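Local coordinates for inorganic pyrophosphatase (Shewanella sp. AS-11, PDB 6LL8), which probably hydrolyses inorganic diphosphate to two phosphates as a metal-dependent, cold-adapted family II pyrophosphatase, at residues N28-P33 with Y128-P133; V120-Y125 with V164-E169. All blocks are in the same frame, centred on the assembly; numbering follows the deposited sequence.

How the contacts relate
Both contacts sit on helix 117-128, contact 2 midway along it and contact 1 where it ends, with centres about 14 Å apart. Contact 1 ties that end to the end of helix 14-29; contact 2 reaches from the helix to helix 158-171. N of V130 probably hydrogen-bonds to O of Y125, 3.1 Å away. I132, in the loop of contact 1, also joins them: its CD1 lies 3.8 Å from CD2 of L167 and 3.9 Å from CG of K122, and its CG1 packs on the ring of Y125. Contact 1 is a surface contact away from the metal site. Contact 2 lies nearer, the side chain of L167 being about 13 Å from a bound magnesium ion.

Contact 1 (N28-P33 with Y128-P133); sequences NQIGEP and YQVKIP
I30 lays its CD1 methyl over one face of the Y128 ring, 3.7 Å from the ring centroid and 16° off the normal, a CH-pi contact shifted toward CE1 and CZ. The two side chains meet at about a right angle. The other branch of I30, CG2, turns to V130 and touches its CG2 at 3.7 Å. This division of labour follows from chi1 of 67°, which sets CG1 between the backbone N and the carbonyl carbon and puts CG2 anti to the latter. Beyond it, CB of Q29 rests 4.0 Å from CG1 of V130, completing a small apolar seam.

At the far end of the ring a water links the two segments: it donates to OE2 of E32 at 2.6 Å and is hydrogen-bonded to OH of Y128 at 2.7 Å. The other carboxylate oxygen of E32 forms a salt bridge with K27. An alanine in place of Y128 would remove the platform under the I30 methyl and the phenol on the water, and is likely to leave a gap beside I30 and the water with one protein partner fewer. L26, on helix 14-29, also touches both Y128 and V130.

Both helices end in Schellman motifs, with the positive-phi residues G31 and Q129 at C-prime; G31 N reaches O of N28 at 3.1 Å. The arrangement is thus a pairing of two helix C-terminal ends within the DHH domain, one leading toward strand 34-38 and the other into helix 134-147.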
loop_
_atom_site.group_PDB
_atom_site.type_symbol
_atom_site.label_atom_id
_atom_site.label_comp_id
_atom_site.label_asym_id
_atom_site.label_seq_id
_atom_site.Cartn_x
_atom_site.Cartn_y
_atom_site.Cartn_z
ATOM N N ASN A 28 6.941 22.001 -2.842
ATOM C CA ASN A 28 7.136 23.133 -3.770
ATOM C C ASN A 28 6.522 24.406 -3.191
ATOM O O ASN A 28 7.106 25.482 -3.361
ATOM C CB ASN A 28 6.617 22.794 -5.158
ATOM C CG ASN A 28 7.527 21.804 -5.852
ATOM O OD1 ASN A 28 8.734 22.018 -5.908
ATOM N ND2 ASN A 28 6.975 20.736 -6.400
ATOM N N GLN A 29 5.387 24.326 -2.547
ATOM C CA GLN A 29 4.730 25.527 -1.996
ATOM C C GLN A 29 5.585 26.138 -0.896
ATOM O O GLN A 29 5.455 27.370 -0.696
ATOM C CB GLN A 29 3.326 25.236 -1.488
ATOM C CG GLN A 29 2.304 24.969 -2.580
ATOM C CD GLN A 29 2.113 26.096 -3.573
ATOM O OE1 GLN A 29 1.655 27.170 -3.167
ATOM N NE2 GLN A 29 2.684 25.903 -4.751
ATOM N N ILE A 30 6.377 25.365 -0.181
ATOM C CA ILE A 30 7.215 25.899 0.920
ATOM C C ILE A 30 8.643 26.142 0.417
ATOM O O ILE A 30 9.542 26.367 1.218
ATOM C CB ILE A 30 7.141 25.046 2.201
ATOM C CG1 ILE A 30 7.757 23.660 2.023
ATOM C CG2 ILE A 30 5.708 25.010 2.677
ATOM C CD1 ILE A 30 7.793 22.792 3.274
ATOM N N GLY A 31 8.842 26.164 -0.892
ATOM C CA GLY A 31 10.155 26.549 -1.440
ATOM C C GLY A 31 11.217 25.480 -1.309
ATOM O O GLY A 31 12.400 25.800 -1.260
ATOM N N GLU A 32 10.811 24.221 -1.363
ATOM C CA GLU A 32 11.703 23.038 -1.276
ATOM C C GLU A 32 11.467 22.213 -2.529
ATOM O O GLU A 32 10.572 21.383 -2.590
ATOM C CB GLU A 32 11.398 22.249 -0.012
ATOM C CG GLU A 32 11.706 23.036 1.240
ATOM C CD GLU A 32 11.462 22.291 2.536
ATOM O OE1 GLU A 32 11.607 21.078 2.541
ATOM O OE2 GLU A 32 11.134 22.971 3.526
ATOM N N PRO A 33 12.205 22.480 -3.610
ATOM C CA PRO A 33 11.919 21.881 -4.910
ATOM C C PRO A 33 11.740 20.365 -4.825
ATOM O O PRO A 33 12.591 19.658 -4.279
ATOM C CB PRO A 33 13.125 22.298 -5.748
ATOM C CG PRO A 33 13.437 23.659 -5.189
ATOM C CD PRO A 33 13.250 23.513 -3.709
ATOM N N TYR A 128 2.450 23.413 8.136
ATOM C CA TYR A 128 3.026 24.501 7.320
ATOM C C TYR A 128 2.001 25.586 6.983
ATOM O O TYR A 128 2.364 26.613 6.395
ATOM C CB TYR A 128 3.644 23.914 6.047
ATOM C CG TYR A 128 4.882 23.100 6.277
ATOM C CD1 TYR A 128 6.059 23.717 6.653
ATOM C CD2 TYR A 128 4.872 21.733 6.104
ATOM C CE1 TYR A 128 7.227 22.997 6.811
ATOM C CE2 TYR A 128 6.027 20.998 6.283
ATOM C CZ TYR A 128 7.207 21.628 6.621
ATOM O OH TYR A 128 8.335 20.872 6.764
ATOM N N GLN A 129 0.743 25.355 7.299
ATOM C CA GLN A 129 -0.354 26.309 7.005
ATOM C C GLN A 129 -0.408 26.589 5.502
ATOM O O GLN A 129 -0.636 27.725 5.063
ATOM C CB GLN A 129 -0.217 27.575 7.838
ATOM C CG GLN A 129 -0.303 27.349 9.346
ATOM C CD GLN A 129 -0.103 28.658 10.074
ATOM O OE1 GLN A 129 1.015 29.159 10.218
ATOM N NE2 GLN A 129 -1.207 29.262 10.446
ATOM N N VAL A 130 -0.315 25.535 4.718
ATOM C CA VAL A 130 -0.465 25.597 3.244
ATOM C C VAL A 130 -1.864 25.117 2.852
ATOM O O VAL A 130 -2.336 24.060 3.321
ATOM C CB VAL A 130 0.638 24.752 2.582
ATOM C CG1 VAL A 130 0.398 24.583 1.110
ATOM C CG2 VAL A 130 1.992 25.387 2.852
ATOM N N LYS A 131 -2.517 25.873 1.989
ATOM C CA LYS A 131 -3.864 25.538 1.518
ATOM C C LYS A 131 -3.790 24.289 0.642
ATOM O O LYS A 131 -2.882 24.128 -0.185
ATOM C CB LYS A 131 -4.435 26.689 0.693
ATOM C CG LYS A 131 -4.608 27.976 1.465
ATOM C CD LYS A 131 -5.432 27.866 2.733
ATOM C CE LYS A 131 -5.519 29.195 3.460
ATOM N NZ LYS A 131 -4.324 29.457 4.305
ATOM N N ILE A 132 -4.771 23.422 0.807
ATOM C CA ILE A 132 -4.872 22.186 -0.020
ATOM C C ILE A 132 -5.814 22.512 -1.167
ATOM O O ILE A 132 -6.988 22.796 -0.924
ATOM C CB ILE A 132 -5.386 20.989 0.796
ATOM C CG1 ILE A 132 -4.514 20.770 2.035
ATOM C CG2 ILE A 132 -5.419 19.768 -0.117
ATOM C CD1 ILE A 132 -4.987 19.671 2.948
ATOM N N PRO A 133 -5.343 22.482 -2.420
ATOM C CA PRO A 133 -6.235 22.737 -3.537
ATOM C C PRO A 133 -7.278 21.620 -3.664
ATOM O O PRO A 133 -7.075 20.502 -3.228
ATOM C CB PRO A 133 -5.336 22.693 -4.780
ATOM C CG PRO A 133 -3.918 22.796 -4.258
ATOM C CD PRO A 133 -3.956 22.314 -2.833
HETATM O O HOH W 1 10.607 21.964 5.901
#

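Contact 2 (V120-Y125 with V164-E169); sequences VIKMMY and VEALAE
NZ of K122 forms a salt bridge with OD1 of D126, one turn further along its own helix. Its methylene chain makes the contact with helix 158-171: CG of K122 comes 4.1 Å from CD2 of L167, and the two side chains run alongside one another, pointing opposite ways. CG stands anti to the backbone N (chi1 -159°) and the chain then bends at chi2, -81°, before running out straight, which brings NZ to 4.4 Å from the methyl of A166. The nearest CA atoms of the two segments, those of K122 and L167, are 8.7 Å apart.

I132 and I144 add to the apolar surroundings: I132 touches L167, K122 and Y125, and I144 of helix 134-147 packs on L167. Y125, beside K122 on the helix, packs on I132 and I136, and its OH is hydrogen-bonded to O of A22 in helix 14-29.

Across the contact K122 meets L167 through CG, and NZ has no polar partner there, its nearest neighbour in 164-169 being the A166 methyl; the link between the helices is therefore van der Waals. D126 meets the ammonium charge within helix 117-128 and probably helps hold the lysine's methylenes against the leucine.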
loop_
_atom_site.group_PDB
_atom_site.type_symbol
_atom_site.label_atom_id
_atom_site.label_comp_id
_atom_site.label_asym_id
_atom_site.label_seq_id
_atom_site.Cartn_x
_atom_site.Cartn_y
_atom_site.Cartn_z
ATOM N N VAL A 120 -1.328 11.551 7.323
ATOM C CA VAL A 120 -0.125 12.214 7.870
ATOM C C VAL A 120 0.272 13.381 6.958
ATOM O O VAL A 120 0.649 14.451 7.443
ATOM C CB VAL A 120 1.018 11.213 8.039
ATOM C CG1 VAL A 120 2.179 11.898 8.764
ATOM C CG2 VAL A 120 0.581 9.976 8.795
ATOM N N ILE A 121 0.203 13.232 5.638
ATOM C CA ILE A 121 0.522 14.358 4.750
ATOM C C ILE A 121 -0.440 15.509 5.022
ATOM O O ILE A 121 -0.000 16.653 5.014
ATOM C CB ILE A 121 0.531 13.881 3.290
ATOM C CG1 ILE A 121 1.638 12.848 3.080
ATOM C CG2 ILE A 121 0.687 15.055 2.351
ATOM C CD1 ILE A 121 1.586 12.130 1.746
ATOM N N LYS A 122 -1.706 15.250 5.304
ATOM C CA LYS A 122 -2.630 16.356 5.645
ATOM C C LYS A 122 -2.117 17.052 6.899
ATOM O O LYS A 122 -2.167 18.291 6.965
ATOM C CB LYS A 122 -4.044 15.806 5.780
ATOM C CG LYS A 122 -5.133 16.835 5.640
ATOM C CD LYS A 122 -5.424 17.638 6.792
ATOM C CE LYS A 122 -6.617 18.555 6.488
ATOM N NZ LYS A 122 -6.906 19.301 7.707
ATOM N N MET A 123 -1.638 16.306 7.875
ATOM C CA MET A 123 -1.050 16.919 9.095
ATOM C C MET A 123 0.132 17.808 8.717
ATOM O O MET A 123 0.334 18.846 9.364
ATOM C CB MET A 123 -0.558 15.861 10.083
ATOM C CG MET A 123 -1.657 15.062 10.716
ATOM S SD MET A 123 -0.887 13.678 11.621
ATOM C CE MET A 123 -2.338 12.799 12.191
ATOM N N MET A 124 0.892 17.430 7.706
ATOM C CA MET A 124 2.010 18.281 7.253
ATOM C C MET A 124 1.497 19.579 6.633
ATOM O O MET A 124 2.027 20.666 6.934
ATOM C CB MET A 124 2.882 17.496 6.278
ATOM C CG MET A 124 3.494 16.270 6.870
ATOM S SD MET A 124 4.401 15.227 5.699
ATOM C CE MET A 124 5.856 16.214 5.457
ATOM N N TYR A 125 0.466 19.517 5.810
ATOM C CA TYR A 125 -0.126 20.744 5.266
ATOM C C TYR A 125 -0.575 21.643 6.421
ATOM O O TYR A 125 -0.361 22.863 6.357
ATOM C CB TYR A 125 -1.330 20.479 4.364
ATOM C CG TYR A 125 -0.998 20.122 2.943
ATOM C CD1 TYR A 125 -0.759 18.821 2.531
ATOM C CD2 TYR A 125 -1.085 21.100 1.973
ATOM C CE1 TYR A 125 -0.516 18.522 1.203
ATOM C CE2 TYR A 125 -0.839 20.819 0.642
ATOM C CZ TYR A 125 -0.574 19.514 0.241
ATOM O OH TYR A 125 -0.365 19.258 -1.092
ATOM N N VAL A 164 -10.717 12.673 6.097
ATOM C CA VAL A 164 -11.600 12.464 4.919
ATOM C C VAL A 164 -12.715 13.521 4.926
ATOM O O VAL A 164 -13.028 14.066 3.865
ATOM C CB VAL A 164 -12.149 11.043 4.867
ATOM C CG1 VAL A 164 -13.344 10.934 3.924
ATOM C CG2 VAL A 164 -11.055 10.080 4.456
ATOM N N GLU A 165 -13.332 13.757 6.077
ATOM C CA GLU A 165 -14.438 14.738 6.120
ATOM C C GLU A 165 -13.922 16.112 5.678
ATOM O O GLU A 165 -14.596 16.817 4.907
ATOM C CB GLU A 165 -15.025 14.761 7.527
ATOM C CG GLU A 165 -15.804 13.498 7.851
ATOM C CD GLU A 165 -16.244 13.354 9.294
ATOM O OE1 GLU A 165 -15.702 14.081 10.149
ATOM O OE2 GLU A 165 -17.052 12.433 9.543
ATOM N N ALA A 166 -12.767 16.538 6.193
ATOM C CA ALA A 166 -12.220 17.875 5.866
ATOM C C ALA A 166 -11.842 17.939 4.384
ATOM O O ALA A 166 -12.133 18.917 3.688
ATOM C CB ALA A 166 -11.024 18.170 6.719
ATOM N N LEU A 167 -11.182 16.883 3.887
ATOM C CA LEU A 167 -10.762 16.866 2.478
ATOM C C LEU A 167 -11.953 16.790 1.530
ATOM O O LEU A 167 -11.900 17.408 0.455
ATOM C CB LEU A 167 -9.795 15.709 2.223
ATOM C CG LEU A 167 -8.463 15.818 2.934
ATOM C CD1 LEU A 167 -7.744 14.471 2.876
ATOM C CD2 LEU A 167 -7.580 16.899 2.341
ATOM N N ALA A 168 -12.974 16.022 1.879
ATOM C CA ALA A 168 -14.169 15.906 1.028
ATOM C C ALA A 168 -14.805 17.288 0.879
ATOM O O ALA A 168 -15.216 17.639 -0.223
ATOM C CB ALA A 168 -15.165 14.946 1.604
ATOM N N GLU A 169 -14.855 18.069 1.952
ATOM C CA GLU A 169 -15.438 19.443 1.879
ATOM C C GLU A 169 -14.600 20.288 0.926
ATOM O O GLU A 169 -15.146 20.962 0.064
ATOM C CB GLU A 169 -15.524 20.037 3.285
ATOM C CG GLU A 169 -16.097 21.439 3.374
ATOM C CD GLU A 169 -16.243 21.971 4.791
ATOM O OE1 GLU A 169 -15.224 22.227 5.379
ATOM O OE2 GLU A 169 -17.387 22.157 5.268
#